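Local coordinates for putative lipoprotein YcdA (Bacillus subtilis subsp. subtilis str. 168, PDB 4R4G), which is of unknown function but is probably a lipid-modified protein held at the cell membrane, with an immunoglobulin-like N-terminal domain and an alpha/beta C-terminal domain, at residues 17-22 against 41-46; 54-59 against 113-118; 61-66 against 109-114; 233-238 against 296-301. All coordinates share one frame; numbering follows the deposited sequence. Where two conformers were deposited one is given.

Contact 1: residues 17-22 against 41-46; sequences VKIKDV and LKVNVA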
loop_
_atom_site.group_PDB
_atom_site.type_symbol
_atom_site.label_atom_id
_atom_site.label_comp_id
_atom_site.label_asym_id
_atom_site.label_seq_id
_atom_site.Cartn_x
_atom_site.Cartn_y
_atom_site.Cartn_z
ATOM N N VAL A 17 24.110 3.073 26.361
ATOM C CA VAL A 17 23.088 2.951 25.332
ATOM C C VAL A 17 23.637 3.457 24.010
ATOM O O VAL A 17 24.247 4.522 23.951
ATOM C CB VAL A 17 21.779 3.678 25.737
ATOM C CG1 VAL A 17 20.665 3.440 24.725
ATOM C CG2 VAL A 17 21.331 3.250 27.125
ATOM N N LYS A 18 23.418 2.674 22.960
ATOM C CA LYS A 18 23.826 2.994 21.605
ATOM C C LYS A 18 22.609 2.943 20.724
ATOM O O LYS A 18 21.872 1.959 20.771
ATOM C CB LYS A 18 24.898 2.001 21.089
ATOM C CG LYS A 18 26.011 1.654 22.093
ATOM C CD LYS A 18 27.152 0.847 21.459
ATOM C CE LYS A 18 27.311 -0.518 22.082
ATOM N NZ LYS A 18 28.742 -0.895 22.223
ATOM N N ILE A 19 22.384 3.986 19.923
ATOM C CA ILE A 19 21.284 3.997 18.977
ATOM C C ILE A 19 21.834 3.507 17.639
ATOM O O ILE A 19 22.553 4.241 16.952
ATOM C CB ILE A 19 20.615 5.375 18.872
ATOM C CG1 ILE A 19 20.090 5.826 20.232
ATOM C CG2 ILE A 19 19.526 5.333 17.814
ATOM C CD1 ILE A 19 19.439 7.088 20.211
ATOM N N LYS A 20 21.516 2.261 17.287
ATOM C CA LYS A 20 22.021 1.616 16.084
ATOM C C LYS A 20 21.308 2.096 14.813
ATOM O O LYS A 20 21.981 2.243 13.793
ATOM C CB LYS A 20 21.971 0.084 16.215
ATOM C CG LYS A 20 22.816 -0.437 17.379
ATOM C CD LYS A 20 23.369 -1.841 17.125
ATOM C CE LYS A 20 24.572 -2.136 18.006
ATOM N NZ LYS A 20 25.038 -3.546 17.903
ATOM N N ASP A 21 19.983 2.356 14.847
ATOM C CA ASP A 21 19.233 2.810 13.655
ATOM C C ASP A 21 17.968 3.613 14.027
ATOM O O ASP A 21 17.426 3.407 15.113
ATOM C CB ASP A 21 18.843 1.594 12.791
ATOM C CG ASP A 21 18.315 1.950 11.417
ATOM O OD1 ASP A 21 19.127 2.361 10.562
ATOM O OD2 ASP A 21 17.080 1.847 11.206
ATOM N N VAL A 22 17.504 4.531 13.134
ATOM C CA VAL A 22 16.295 5.357 13.312
ATOM C C VAL A 22 15.568 5.462 11.972
ATOM O O VAL A 22 16.111 6.008 11.004
ATOM C CB VAL A 22 16.551 6.770 13.917
ATOM C CG1 VAL A 22 15.273 7.594 13.964
ATOM C CG2 VAL A 22 17.160 6.688 15.315
ATOM N N LEU A 41 8.013 5.789 14.864
ATOM C CA LEU A 41 9.464 5.920 14.831
ATOM C C LEU A 41 10.074 4.639 15.379
ATOM O O LEU A 41 9.786 4.256 16.516
ATOM C CB LEU A 41 9.912 7.160 15.619
ATOM C CG LEU A 41 11.392 7.542 15.547
ATOM C CD1 LEU A 41 11.704 8.287 14.263
ATOM C CD2 LEU A 41 11.773 8.377 16.729
ATOM N N LYS A 42 10.858 3.935 14.535
ATOM C CA LYS A 42 11.527 2.678 14.900
ATOM C C LYS A 42 12.971 3.009 15.226
ATOM O O LYS A 42 13.739 3.404 14.340
ATOM C CB LYS A 42 11.400 1.630 13.767
ATOM C CG LYS A 42 11.951 0.237 14.071
ATOM C CD LYS A 42 11.640 -0.710 12.930
ATOM C CE LYS A 42 12.555 -1.904 12.858
ATOM N NZ LYS A 42 11.982 -2.986 12.003
ATOM N N VAL A 43 13.315 2.908 16.512
ATOM C CA VAL A 43 14.647 3.197 17.051
ATOM C C VAL A 43 15.269 1.867 17.515
ATOM O O VAL A 43 14.772 1.269 18.467
ATOM C CB VAL A 43 14.603 4.261 18.191
ATOM C CG1 VAL A 43 16.001 4.711 18.596
ATOM C CG2 VAL A 43 13.751 5.464 17.799
ATOM N N ASN A 44 16.309 1.379 16.802
ATOM C CA ASN A 44 17.018 0.155 17.184
ATOM C C ASN A 44 18.103 0.571 18.139
ATOM O O ASN A 44 18.904 1.442 17.801
ATOM C CB ASN A 44 17.588 -0.626 15.971
ATOM C CG ASN A 44 18.202 -1.960 16.360
ATOM O OD1 ASN A 44 19.371 -2.066 16.764
ATOM N ND2 ASN A 44 17.405 -3.005 16.308
ATOM N N VAL A 45 18.075 0.024 19.354
ATOM C CA VAL A 45 19.014 0.367 20.406
ATOM C C VAL A 45 19.759 -0.877 20.857
ATOM O O VAL A 45 19.320 -1.996 20.589
ATOM C CB VAL A 45 18.331 1.076 21.627
ATOM C CG1 VAL A 45 17.692 2.407 21.230
ATOM C CG2 VAL A 45 17.327 0.163 22.338
ATOM N N ALA A 46 20.862 -0.656 21.585
ATOM C CA ALA A 46 21.705 -1.652 22.224
ATOM C C ALA A 46 22.043 -1.143 23.588
ATOM O O ALA A 46 22.433 0.020 23.717
ATOM C CB ALA A 46 22.961 -1.883 21.412
HETATM O O HOH W 1 14.807 1.034 12.701
#
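Lys-20 lays its long aliphatic chain across Asn-44 on the neighbouring antiparallel strand. Its CB stands 3.4 Å from Asn-44 OD1, and CG and CD follow past the same oxygen, at 3.9 and 4.0 Å. Further out Lys-20 CE lies 3.8 Å from Ala-46 CB, and NZ ends in a salt bridge to Glu-95 on strand 93-102. A lysine suits this place because its methylenes run past the amide oxygen and a methyl while its charge finds a mate one strand further on. The amide of Asn-44 is held in turn through ND2 by Asn-97.

Lys-20 and Asp-21 together face Asn-44, which makes this a classic beta bulge in the four-stranded sheet of the immunoglobulin-like domain. Both backbone nitrogens reach Asn-44 O from the same face of its carbonyl plane, Lys-20 N at 2.8 Å and Asp-21 N at 3.3 Å.

On the opposite face of the sheet branched residues mesh. Val-22 turns CG1 anti to its backbone N (chi1 175°), which brings it against Leu-41 CD1 at 3.6 Å, and Ile-19 CG2 lies 3.7 Å from Val-43 CG1. Beyond them strands 107-112 and 125-130 close over this apolar side.

Contact 2: residues 54-59 against 113-118; sequences PLNVDS and TPESYG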
loop_
_atom_site.group_PDB
_atom_site.type_symbol
_atom_site.label_atom_id
_atom_site.label_comp_id
_atom_site.label_asym_id
_atom_site.label_seq_id
_atom_site.Cartn_x
_atom_site.Cartn_y
_atom_site.Cartn_z
ATOM N N PRO A 54 23.658 -7.599 37.936
ATOM C CA PRO A 54 22.837 -7.816 36.731
ATOM C C PRO A 54 21.770 -6.735 36.611
ATOM O O PRO A 54 21.252 -6.261 37.627
ATOM C CB PRO A 54 22.236 -9.214 36.951
ATOM C CG PRO A 54 23.066 -9.835 38.050
ATOM C CD PRO A 54 23.424 -8.675 38.918
ATOM N N LEU A 55 21.485 -6.321 35.360
ATOM C CA LEU A 55 20.574 -5.235 35.002
ATOM C C LEU A 55 19.400 -5.702 34.156
ATOM O O LEU A 55 19.610 -6.218 33.056
ATOM C CB LEU A 55 21.393 -4.194 34.206
ATOM C CG LEU A 55 20.687 -2.934 33.688
ATOM C CD1 LEU A 55 20.245 -2.025 34.835
ATOM C CD2 LEU A 55 21.576 -2.188 32.713
ATOM N N ASN A 56 18.161 -5.461 34.628
ATOM C CA ASN A 56 16.969 -5.779 33.833
ATOM C C ASN A 56 16.753 -4.675 32.813
ATOM O O ASN A 56 16.820 -3.507 33.185
ATOM C CB ASN A 56 15.720 -5.926 34.699
ATOM C CG ASN A 56 15.789 -6.944 35.804
ATOM O OD1 ASN A 56 15.831 -8.156 35.568
ATOM N ND2 ASN A 56 15.670 -6.470 37.034
ATOM N N VAL A 57 16.519 -5.027 31.525
ATOM C CA VAL A 57 16.297 -4.031 30.478
ATOM C C VAL A 57 14.966 -4.341 29.789
ATOM O O VAL A 57 14.756 -5.468 29.327
ATOM C CB VAL A 57 17.481 -3.892 29.478
ATOM C CG1 VAL A 57 17.156 -2.897 28.360
ATOM C CG2 VAL A 57 18.767 -3.477 30.200
ATOM N N ASP A 58 14.062 -3.335 29.756
ATOM C CA ASP A 58 12.723 -3.426 29.171
ATOM C C ASP A 58 12.451 -2.230 28.266
ATOM O O ASP A 58 13.102 -1.185 28.399
ATOM C CB ASP A 58 11.657 -3.494 30.293
ATOM C CG ASP A 58 10.270 -3.934 29.855
ATOM O OD1 ASP A 58 9.539 -3.106 29.283
ATOM O OD2 ASP A 58 9.917 -5.106 30.088
ATOM N N SER A 59 11.478 -2.395 27.344
ATOM C CA SER A 59 11.001 -1.358 26.429
ATOM C C SER A 59 10.521 -0.139 27.240
ATOM O O SER A 59 10.788 1.002 26.863
ATOM C CB SER A 59 9.869 -1.904 25.562
ATOM O OG SER A 59 9.887 -3.323 25.532
ATOM N N THR A 113 16.079 5.209 31.248
ATOM C CA THR A 113 16.229 5.180 32.699
ATOM C C THR A 113 16.413 3.711 33.083
ATOM O O THR A 113 15.457 2.923 33.040
ATOM C CB THR A 113 15.082 5.915 33.436
ATOM O OG1 THR A 113 15.155 7.313 33.131
ATOM C CG2 THR A 113 15.153 5.747 34.956
ATOM N N PRO A 114 17.667 3.342 33.434
ATOM C CA PRO A 114 17.960 1.940 33.809
ATOM C C PRO A 114 17.207 1.484 35.053
ATOM O O PRO A 114 16.923 2.296 35.934
ATOM C CB PRO A 114 19.472 1.938 34.048
ATOM C CG PRO A 114 19.812 3.353 34.336
ATOM C CD PRO A 114 18.882 4.177 33.501
ATOM N N GLU A 115 16.840 0.182 35.079
ATOM C CA GLU A 115 16.088 -0.447 36.169
ATOM C C GLU A 115 17.063 -0.717 37.301
ATOM O O GLU A 115 17.584 -1.827 37.469
ATOM C CB GLU A 115 15.359 -1.710 35.694
ATOM C CG GLU A 115 14.279 -1.433 34.668
ATOM C CD GLU A 115 13.318 -2.554 34.308
ATOM O OE1 GLU A 115 13.418 -3.650 34.904
ATOM O OE2 GLU A 115 12.439 -2.324 33.443
ATOM N N SER A 116 17.349 0.354 38.043
ATOM C CA SER A 116 18.317 0.399 39.122
ATOM C C SER A 116 17.742 1.090 40.347
ATOM O O SER A 116 16.800 1.883 40.241
ATOM C CB SER A 116 19.562 1.135 38.636
ATOM O OG SER A 116 20.467 1.532 39.652
ATOM N N TYR A 117 18.308 0.767 41.523
ATOM C CA TYR A 117 17.938 1.400 42.783
ATOM C C TYR A 117 18.553 2.806 42.781
ATOM O O TYR A 117 19.650 3.004 42.238
ATOM C CB TYR A 117 18.409 0.552 43.982
ATOM N N GLY A 118 17.803 3.777 43.286
ATOM C CA GLY A 118 18.302 5.141 43.382
ATOM C C GLY A 118 17.722 6.152 42.424
ATOM O O GLY A 118 16.749 5.879 41.703
HETATM O O HOH W 2 17.141 -4.350 37.953
HETATM O O HOH W 3 17.101 -1.044 32.510
#
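An inverse gamma turn centred on Glu-115 carries this contact, turning the loop after strand 107-112 so that the glutamate lies against Asn-56 and Asp-58; the bond that closes the turn, Ser-116 N to Pro-114 O, is weak. The Glu-115 chain runs extended beyond CG and crosses the side chain of Asn-56 at about a right angle, with amide and carboxylate planes 55° apart. Glu-115 OE1 comes to 3.2 Å from Asn-56 CB, and OE2 to 3.5 Å from Asp-58 CB, so across the two segments the carboxylate meets carbon atoms and no direct hydrogen bond forms; the acid also lies near the carboxylate of Asp-61.

Water links the segments instead. One molecule donates to Asn-56 O (2.6 Å) and accepts from Glu-115 N (2.9 Å), joining the two backbones. A second donates to Glu-115 O and takes a weak bond from Asn-56 ND2, while OD1 of that amide bonds to Thr-87. Asparagine, with a donor and an acceptor at its tip, can serve both partners.

The apolar part is small: Leu-55 CD1 rests 4.1 Å from Pro-114 CB. Both residues are buried, in contrast to the exposed Asn-56 and Glu-115. Strand 55-57 pairs with strand 86-88, Leu-55 and Val-57 lean on Tyr-112 of strand 107-112, and Thr-113 and Pro-114 touch the short helix 120-123.

Contact 3: residues 61-66 against 109-114; sequences DFTLYQ and ELNYTP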
loop_
_atom_site.group_PDB
_atom_site.type_symbol
_atom_site.label_atom_id
_atom_site.label_comp_id
_atom_site.label_asym_id
_atom_site.label_seq_id
_atom_site.Cartn_x
_atom_site.Cartn_y
_atom_site.Cartn_z
ATOM N N ASP A 61 11.601 1.212 29.763
ATOM C CA ASP A 61 12.689 2.033 30.305
ATOM C C ASP A 61 12.980 3.201 29.375
ATOM O O ASP A 61 13.781 4.085 29.706
ATOM C CB ASP A 61 13.974 1.202 30.514
ATOM C CG ASP A 61 13.793 -0.004 31.393
ATOM O OD1 ASP A 61 12.862 0.009 32.234
ATOM O OD2 ASP A 61 14.581 -0.957 31.252
ATOM N N PHE A 62 12.365 3.198 28.188
ATOM C CA PHE A 62 12.579 4.273 27.219
ATOM C C PHE A 62 11.302 5.037 27.001
ATOM O O PHE A 62 10.221 4.445 26.968
ATOM C CB PHE A 62 13.098 3.735 25.869
ATOM C CG PHE A 62 14.383 2.940 25.910
ATOM C CD1 PHE A 62 14.378 1.592 26.263
ATOM C CD2 PHE A 62 15.593 3.527 25.551
ATOM C CE1 PHE A 62 15.553 0.847 26.261
ATOM C CE2 PHE A 62 16.770 2.777 25.540
ATOM C CZ PHE A 62 16.739 1.438 25.884
ATOM N N THR A 63 11.426 6.363 26.862
ATOM C CA THR A 63 10.319 7.275 26.574
ATOM C C THR A 63 10.770 8.193 25.454
ATOM O O THR A 63 11.961 8.510 25.350
ATOM C CB THR A 63 9.857 8.055 27.820
ATOM O OG1 THR A 63 10.938 8.840 28.305
ATOM C CG2 THR A 63 9.347 7.150 28.938
ATOM N N LEU A 64 9.835 8.609 24.607
ATOM C CA LEU A 64 10.171 9.545 23.555
ATOM C C LEU A 64 9.361 10.793 23.702
ATOM O O LEU A 64 8.160 10.727 23.963
ATOM C CB LEU A 64 9.940 8.940 22.155
ATOM C CG LEU A 64 10.591 9.692 21.004
ATOM C CD1 LEU A 64 11.923 9.099 20.660
ATOM C CD2 LEU A 64 9.750 9.650 19.830
ATOM N N TYR A 65 10.005 11.930 23.482
ATOM C CA TYR A 65 9.372 13.231 23.459
ATOM C C TYR A 65 9.476 13.775 22.068
ATOM O O TYR A 65 10.510 13.619 21.423
ATOM C CB TYR A 65 10.007 14.196 24.471
ATOM C CG TYR A 65 9.604 13.906 25.904
ATOM C CD1 TYR A 65 10.225 12.896 26.637
ATOM C CD2 TYR A 65 8.616 14.651 26.536
ATOM C CE1 TYR A 65 9.853 12.622 27.953
ATOM C CE2 TYR A 65 8.191 14.344 27.828
ATOM C CZ TYR A 65 8.823 13.341 28.541
ATOM O OH TYR A 65 8.453 13.103 29.847
ATOM N N GLN A 66 8.384 14.370 21.583
ATOM C CA GLN A 66 8.309 15.102 20.331
ATOM C C GLN A 66 8.095 16.514 20.749
ATOM O O GLN A 66 7.090 16.808 21.411
ATOM C CB GLN A 66 7.188 14.572 19.463
ATOM C CG GLN A 66 7.098 15.247 18.138
ATOM C CD GLN A 66 5.862 14.791 17.468
ATOM O OE1 GLN A 66 5.862 13.798 16.744
ATOM N NE2 GLN A 66 4.774 15.479 17.751
ATOM N N GLU A 109 13.413 13.280 21.322
ATOM C CA GLU A 109 14.304 13.072 22.424
ATOM C C GLU A 109 13.972 11.731 23.017
ATOM O O GLU A 109 12.841 11.511 23.439
ATOM C CB GLU A 109 14.214 14.199 23.442
ATOM C CG GLU A 109 15.169 14.001 24.610
ATOM C CD GLU A 109 15.367 15.176 25.546
ATOM O OE1 GLU A 109 16.100 16.122 25.170
ATOM O OE2 GLU A 109 14.858 15.103 26.689
ATOM N N LEU A 110 14.942 10.803 22.969
ATOM C CA LEU A 110 14.821 9.475 23.533
ATOM C C LEU A 110 15.512 9.477 24.872
ATOM O O LEU A 110 16.675 9.880 24.940
ATOM C CB LEU A 110 15.431 8.419 22.591
ATOM C CG LEU A 110 15.348 6.955 23.043
ATOM C CD1 LEU A 110 13.982 6.394 22.806
ATOM C CD2 LEU A 110 16.345 6.107 22.297
ATOM N N ASN A 111 14.794 9.064 25.939
ATOM C CA ASN A 111 15.371 8.979 27.288
ATOM C C ASN A 111 15.354 7.542 27.739
ATOM O O ASN A 111 14.398 6.823 27.468
ATOM C CB ASN A 111 14.665 9.878 28.328
ATOM C CG ASN A 111 15.328 9.870 29.719
ATOM O OD1 ASN A 111 16.430 10.412 29.926
ATOM N ND2 ASN A 111 14.693 9.225 30.701
ATOM N N TYR A 112 16.457 7.106 28.392
ATOM C CA TYR A 112 16.638 5.762 28.944
ATOM C C TYR A 112 16.910 5.880 30.416
ATOM O O TYR A 112 17.853 6.575 30.796
ATOM C CB TYR A 112 17.756 4.967 28.261
ATOM C CG TYR A 112 18.097 3.682 28.998
ATOM C CD1 TYR A 112 17.178 2.637 29.086
ATOM C CD2 TYR A 112 19.319 3.529 29.646
ATOM C CE1 TYR A 112 17.495 1.446 29.745
ATOM C CE2 TYR A 112 19.632 2.358 30.341
ATOM C CZ TYR A 112 18.719 1.317 30.387
ATOM O OH TYR A 112 19.025 0.169 31.091
ATOM N N THR A 113 16.079 5.209 31.248
ATOM C CA THR A 113 16.229 5.180 32.699
ATOM C C THR A 113 16.413 3.711 33.083
ATOM O O THR A 113 15.457 2.923 33.040
ATOM C CB THR A 113 15.082 5.915 33.436
ATOM O OG1 THR A 113 15.155 7.313 33.131
ATOM C CG2 THR A 113 15.153 5.747 34.956
ATOM N N PRO A 114 17.667 3.342 33.434
ATOM C CA PRO A 114 17.960 1.940 33.809
ATOM C C PRO A 114 17.207 1.484 35.053
ATOM O O PRO A 114 16.923 2.296 35.934
ATOM C CB PRO A 114 19.472 1.938 34.048
ATOM C CG PRO A 114 19.812 3.353 34.336
ATOM C CD PRO A 114 18.882 4.177 33.501
HETATM O O HOH W 3 17.101 -1.044 32.510
#
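Phe-62 and Tyr-112 meet obliquely, their ring centroids 4.8 Å apart and their planes at 34°. Tyr-112 CD1 lies over one face of the phenylalanine ring, displaced toward its rim, and Tyr-112 CB approaches Phe-62 CE2 at 3.6 Å. With CG anti to the backbone N (chi1 170°), the tyrosine reaches alongside Asp-61, whose CB sits 3.6 Å from Tyr-112 CE1. Phe-62 CB also touches Leu-110 CD1 at 4.2 Å, and Leu-64 crosses Leu-110 at about a right angle.

Several groups fix these positions. A water donates to Asp-61 OD2 and accepts from Tyr-112 OH, which lets a tyrosine be buried without losing a partner for its hydroxyl; Asp-61 OD2 also accepts from Asp-58 N. Backbone bonds such as Asn-111 N to Thr-63 O (2.9 Å) keep the strands in register. Were Phe-62 a valine, Tyr-112 CD1 and CB would probably lose the ring they pack on and a gap open beside them.

Further out, Phe-62 packs on Val-45, Val-47 and Leu-98, and Leu-64 on Leu-41 and Phe-100, all from the facing sheet. Two antiparallel sheets closing on a shared apolar core of this kind form the beta sandwich of an immunoglobulin-like fold.

Contact 4: residues 233-238 against 296-301; sequences EAIVEA and EVKMKK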
loop_
_atom_site.group_PDB
_atom_site.type_symbol
_atom_site.label_atom_id
_atom_site.label_comp_id
_atom_site.label_asym_id
_atom_site.label_seq_id
_atom_site.Cartn_x
_atom_site.Cartn_y
_atom_site.Cartn_z
ATOM N N GLU A 233 5.189 -8.320 2.904
ATOM C CA GLU A 233 3.892 -8.025 2.314
ATOM C C GLU A 233 3.222 -6.791 2.927
ATOM O O GLU A 233 3.213 -6.621 4.154
ATOM C CB GLU A 233 2.942 -9.251 2.311
ATOM C CG GLU A 233 2.553 -9.900 3.634
ATOM C CD GLU A 233 1.646 -11.120 3.503
ATOM O OE1 GLU A 233 1.923 -11.999 2.650
ATOM O OE2 GLU A 233 0.659 -11.199 4.272
ATOM N N ALA A 234 2.659 -5.926 2.035
ATOM C CA ALA A 234 1.968 -4.680 2.395
ATOM C C ALA A 234 0.486 -4.718 2.097
ATOM O O ALA A 234 0.033 -5.551 1.311
ATOM C CB ALA A 234 2.580 -3.507 1.649
ATOM N N ILE A 235 -0.261 -3.777 2.703
ATOM C CA ILE A 235 -1.690 -3.558 2.471
ATOM C C ILE A 235 -1.855 -2.171 1.869
ATOM O O ILE A 235 -1.522 -1.166 2.505
ATOM C CB ILE A 235 -2.610 -3.774 3.716
ATOM C CG1 ILE A 235 -2.530 -5.223 4.235
ATOM C CG2 ILE A 235 -4.078 -3.349 3.429
ATOM C CD1 ILE A 235 -2.883 -6.353 3.206
ATOM N N VAL A 236 -2.356 -2.132 0.625
ATOM C CA VAL A 236 -2.619 -0.914 -0.112
ATOM C C VAL A 236 -4.121 -0.716 -0.131
ATOM O O VAL A 236 -4.881 -1.627 -0.483
ATOM C CB VAL A 236 -2.005 -0.912 -1.527
ATOM C CG1 VAL A 236 -2.200 0.451 -2.192
ATOM C CG2 VAL A 236 -0.527 -1.275 -1.499
ATOM N N GLU A 237 -4.542 0.459 0.296
ATOM C CA GLU A 237 -5.930 0.873 0.350
ATOM C C GLU A 237 -6.210 1.660 -0.926
ATOM O O GLU A 237 -5.674 2.755 -1.121
ATOM C CB GLU A 237 -6.134 1.707 1.620
ATOM C CG GLU A 237 -7.565 1.997 2.012
ATOM C CD GLU A 237 -7.762 2.233 3.499
ATOM O OE1 GLU A 237 -7.371 1.354 4.308
ATOM O OE2 GLU A 237 -8.338 3.288 3.854
ATOM N N ALA A 238 -6.973 1.058 -1.840
ATOM C CA ALA A 238 -7.307 1.684 -3.117
ATOM C C ALA A 238 -8.682 2.308 -3.049
ATOM O O ALA A 238 -9.662 1.615 -2.777
ATOM C CB ALA A 238 -7.242 0.664 -4.228
ATOM N N GLU A 296 -9.081 -3.128 -0.115
ATOM C CA GLU A 296 -7.767 -3.419 0.444
ATOM C C GLU A 296 -7.155 -4.488 -0.416
ATOM O O GLU A 296 -7.832 -5.450 -0.786
ATOM C CB GLU A 296 -7.834 -3.826 1.922
ATOM C CG GLU A 296 -7.982 -2.641 2.857
ATOM C CD GLU A 296 -7.845 -2.936 4.338
ATOM O OE1 GLU A 296 -8.467 -3.917 4.812
ATOM O OE2 GLU A 296 -7.163 -2.146 5.034
ATOM N N VAL A 297 -5.915 -4.268 -0.822
ATOM C CA VAL A 297 -5.195 -5.145 -1.735
ATOM C C VAL A 297 -3.838 -5.454 -1.123
ATOM O O VAL A 297 -3.150 -4.544 -0.657
ATOM C CB VAL A 297 -5.092 -4.450 -3.135
ATOM C CG1 VAL A 297 -3.921 -4.965 -3.962
ATOM C CG2 VAL A 297 -6.395 -4.577 -3.911
ATOM N N LYS A 298 -3.457 -6.728 -1.123
ATOM C CA LYS A 298 -2.178 -7.169 -0.592
ATOM C C LYS A 298 -1.136 -7.246 -1.708
ATOM O O LYS A 298 -1.365 -7.869 -2.753
ATOM C CB LYS A 298 -2.336 -8.528 0.123
ATOM C CG LYS A 298 -1.122 -9.009 0.927
ATOM C CD LYS A 298 -1.370 -10.359 1.632
ATOM C CE LYS A 298 -1.332 -11.562 0.706
ATOM N NZ LYS A 298 -1.312 -12.843 1.454
HETATM N N MSE A 299 -0.001 -6.581 -1.476
HETATM C CA MSE A 299 1.178 -6.575 -2.346
HETATM C C MSE A 299 2.244 -7.440 -1.708
HETATM O O MSE A 299 2.272 -7.556 -0.480
HETATM C CB MSE A 299 1.732 -5.148 -2.543
HETATM C CG MSE A 299 0.760 -4.149 -3.149
HETATM SE SE MSE A 299 0.188 -4.601 -4.922
HETATM C CE MSE A 299 1.811 -4.221 -5.962
ATOM N N LYS A 300 3.150 -8.005 -2.512
ATOM C CA LYS A 300 4.216 -8.853 -1.998
ATOM C C LYS A 300 5.548 -8.399 -2.570
ATOM O O LYS A 300 5.693 -8.299 -3.789
ATOM C CB LYS A 300 3.922 -10.334 -2.323
ATOM C CG LYS A 300 3.025 -11.013 -1.273
ATOM C CD LYS A 300 2.324 -12.298 -1.765
ATOM C CE LYS A 300 1.773 -13.125 -0.615
ATOM N NZ LYS A 300 0.864 -14.213 -1.075
ATOM N N LYS A 301 6.520 -8.114 -1.679
ATOM C CA LYS A 301 7.867 -7.643 -2.029
ATOM C C LYS A 301 8.832 -8.804 -2.301
ATOM O O LYS A 301 8.776 -9.828 -1.618
ATOM C CB LYS A 301 8.422 -6.757 -0.895
ATOM C CG LYS A 301 9.753 -6.059 -1.192
ATOM C CD LYS A 301 10.233 -5.205 -0.025
ATOM C CE LYS A 301 11.072 -5.940 1.005
ATOM N NZ LYS A 301 11.479 -5.043 2.130
#
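Glu-233 and Lys-298 cross obliquely from neighbouring antiparallel strands, which form a regular ladder of backbone bonds (Val-236 N to Val-297 O, 2.8 Å) in the mixed sheet of the C-terminal DUF5105 domain, a family of the NTF2 clan. The glutamate takes the rarer rotamer, CG between the backbone N and the carbonyl carbon (chi1 60°), and from there its extended chain carries the carboxylate over the lysine. Glu-233 OE2 lies 3.4 Å from Lys-298 CD, and Glu-233 OE1 forms a salt bridge with Lys-298 NZ at 3.6 Å; the bend of the lysine at chi3, 76°, curls its tip back to the acid. Lys-300 runs side by side with Glu-233, its CE 3.5 Å from Glu-233 OE1, while its NZ stays beyond salt-bridge range.

Ile-235 crosses the foot of the lysine, its CD1 3.8 Å from Lys-298 CB, and on the other flank its CG2 meets Glu-296 OE2 at 3.7 Å. With a leucine replacing Lys-298, the carboxylate of Glu-233 would probably lose its salt-bridge partner. Glu-296 OE2 also approaches Glu-237 OE1 (3.6 Å, carboxylate planes 64° apart), where like charges may raise one group's affinity for a proton.

The opposite face is apolar and buried: Val-236 CG2 meets CG of selenomethionine Met-299 at 3.6 Å, whose flexible unbranched chain, bent at chi2 and chi3, touches Leu-309. Small or branched residues suit Ala-234 and Val-236 under helix 145-157, and Val-297 against Leu-319 of helix 314-321. Strand 221-230 flanks 233-244, and 307-308 pairs with 293-301.

Contacts 1, 2 and 3 belong to the N-terminal immunoglobulin-like domain, whereas contact 4, later in the chain, lies in the C-terminal domain. Contact 1 falls in one sheet of the sandwich and contact 3 in the other; their centres are about 11 Å apart, and Val-17 on Tyr-112 and Ile-19 on Leu-110 join them through the core. Contact 2 lies at the end of contact 3, centres about 13 Å apart, sharing Thr-113, Pro-114 and a water with it, but does not touch contact 1. Contact 4 sits about 28 Å from contact 1, centre to centre, consistent with two domains with separate cores, joined by a kinked helix and touching at least where Lys-29 meets Ile-235.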